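Side-chain contact in cellulose 1,4-beta-cellobiosidase (Thermobifida fusca, PDB 4JJJ), which probably hydrolyses cellulose as a cellobiohydrolase, this chain being the family 48 glycoside hydrolase domain of a longer protein that also carries a cellulose-binding module: residues A[423-428]-A[439-444]. The protein carries 1 engineered substitution. Sequence-based numbering, arbitrary orientation.
With CA (calcium ion), chain G.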
# COMPACT_ATOMS: atom_id res chain seq x y z
N GLU A 423 -12.48 6.31 5.30
CA GLU A 423 -12.46 6.03 6.79
C GLU A 423 -11.52 7.02 7.54
O GLU A 423 -11.87 7.48 8.61
CB GLU A 423 -12.00 4.63 7.10
CG GLU A 423 -12.31 4.22 8.54
CD GLU A 423 -11.79 2.87 8.89
OE1 GLU A 423 -12.07 1.93 8.12
OE2 GLU A 423 -11.17 2.80 9.94
N ARG A 424 -10.42 7.38 6.89
CA ARG A 424 -9.48 8.25 7.53
C ARG A 424 -10.08 9.70 7.56
O ARG A 424 -9.92 10.41 8.55
CB ARG A 424 -8.17 8.27 6.78
CG ARG A 424 -7.46 6.90 6.69
CD ARG A 424 -6.61 6.85 5.45
NE ARG A 424 -6.06 5.52 5.29
CZ ARG A 424 -5.64 4.98 4.14
NH1 ARG A 424 -5.67 5.68 3.07
NH2 ARG A 424 -5.29 3.67 4.12
N VAL A 425 -10.76 10.06 6.46
CA VAL A 425 -11.48 11.36 6.40
C VAL A 425 -12.56 11.39 7.48
O VAL A 425 -12.72 12.42 8.15
CB VAL A 425 -12.07 11.58 4.98
CG1 VAL A 425 -12.83 12.90 4.91
CG2 VAL A 425 -10.91 11.54 3.97
N ALA A 426 -13.33 10.30 7.64
CA ALA A 426 -14.33 10.23 8.67
C ALA A 426 -13.73 10.29 10.03
O ALA A 426 -14.36 10.87 10.97
CB ALA A 426 -15.20 8.99 8.46
N GLN A 427 -12.59 9.62 10.23
CA GLN A 427 -11.95 9.66 11.53
C GLN A 427 -11.52 11.14 11.87
O GLN A 427 -11.74 11.58 12.99
CB GLN A 427 -10.75 8.80 11.62
CG GLN A 427 -11.04 7.30 11.74
CD GLN A 427 -9.76 6.50 12.08
OE1 GLN A 427 -8.65 6.97 12.11
NE2 GLN A 427 -9.99 5.25 12.28
N LEU A 428 -10.95 11.84 10.91
CA LEU A 428 -10.63 13.25 11.13
C LEU A 428 -11.85 14.03 11.54
O LEU A 428 -11.82 14.85 12.50
CB LEU A 428 -9.98 13.83 9.88
CG LEU A 428 -9.68 15.30 9.97
CD1 LEU A 428 -8.53 15.50 11.01
CD2 LEU A 428 -9.27 15.83 8.58
N ALA A 439 -17.45 18.22 4.17
CA ALA A 439 -17.99 18.45 2.82
C ALA A 439 -17.77 17.27 1.93
O ALA A 439 -18.68 16.91 1.17
CB ALA A 439 -17.42 19.68 2.20
N ILE A 440 -16.58 16.66 1.99
CA ILE A 440 -16.36 15.43 1.20
C ILE A 440 -17.32 14.32 1.60
O ILE A 440 -17.99 13.64 0.75
CB ILE A 440 -14.87 14.99 1.35
CG1 ILE A 440 -13.93 16.00 0.76
CG2 ILE A 440 -14.67 13.65 0.63
CD1 ILE A 440 -12.48 15.81 1.14
N LEU A 441 -17.40 14.07 2.91
CA LEU A 441 -18.25 13.02 3.43
C LEU A 441 -19.74 13.22 3.12
O LEU A 441 -20.46 12.27 2.76
CB LEU A 441 -18.06 13.01 4.94
CG LEU A 441 -16.73 12.45 5.38
CD1 LEU A 441 -16.40 12.89 6.81
CD2 LEU A 441 -16.76 10.93 5.33
N ASP A 442 -20.22 14.49 3.17
CA ASP A 442 -21.64 14.71 2.94
C ASP A 442 -22.03 14.32 1.52
O ASP A 442 -23.23 14.00 1.32
CB ASP A 442 -21.97 16.19 3.25
CG ASP A 442 -22.08 16.50 4.76
OD1 ASP A 442 -22.12 15.65 5.64
OD2 ASP A 442 -22.12 17.75 4.99
N LYS A 443 -21.12 14.43 0.56
CA LYS A 443 -21.40 13.99 -0.79
C LYS A 443 -21.07 12.51 -1.03
O LYS A 443 -21.75 11.84 -1.79
CB LYS A 443 -20.65 14.91 -1.72
CG LYS A 443 -20.96 14.61 -3.18
CD LYS A 443 -20.43 15.62 -4.19
CE LYS A 443 -20.85 15.27 -5.62
NZ LYS A 443 -20.46 16.33 -6.65
N TRP A 444 -20.04 12.00 -0.39
CA TRP A 444 -19.65 10.59 -0.61
C TRP A 444 -20.55 9.60 0.05
O TRP A 444 -20.84 8.55 -0.52
CB TRP A 444 -18.14 10.40 -0.13
CG TRP A 444 -17.57 9.07 -0.37
CD1 TRP A 444 -16.78 8.71 -1.45
CD2 TRP A 444 -17.68 7.92 0.45
NE1 TRP A 444 -16.41 7.44 -1.36
CE2 TRP A 444 -16.98 6.88 -0.23
CE3 TRP A 444 -18.31 7.64 1.64
CZ2 TRP A 444 -16.86 5.60 0.31
CZ3 TRP A 444 -18.23 6.35 2.14
CH2 TRP A 444 -17.53 5.37 1.50
CA CA G . -22.94 18.42 6.97
O HOH W 1 -22.47 16.41 8.22
O HOH W 2 -24.41 17.58 8.62
O HOH W 3 -24.50 19.99 6.98
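Two successive helices of the (α/α)6 barrel of family 48, 416-432 and 435-450, pack as a helical hairpin, and Leu-441 of the second reaches across to Val-425 and Ala-426 of the first. The backbones come nearest at Ala-426 and Leu-441, whose CA atoms stand 7.1 Å apart, a closeness to which the small Ala-426 side chain probably contributes. The two branches of Leu-441 share the work. CD1 rests against the backbone, 3.8 Å from CA of Ala-426 and 3.9 Å from the carbonyl O of Val-425, whereas CD2 meets CB of Ala-426 at 4.0 Å. The Val-425 and Leu-441 side chains pass alongside one another, running in opposite senses; with Val-425 CG1 anti to its backbone N (chi1 179°), that methyl lies 4.0 Å from Leu-441 CG. Met-422 and Tyr-429 of the first helix also touch Leu-441, and Tyr-511 of helix 499-516 packs on Ala-426. With both CD branches gone, an alanine in place of Leu-441 would probably open a gap beside Val-425 CG1 and Ala-426 CB. The next residue, Asp-442, binds calcium through OD2 at 2.2 Å together with Glu-438 and three waters. Its other oxygen, OD1, accepts a hydrogen bond of 2.7 Å from one of those waters and is also hydrogen-bonded to the hydroxyl of Tyr-512, which probably steadies the carboxylate's rotation. Between these two segments the contact is held by van der Waals packing of buried groups, while the calcium bond lies on another face of the second helix.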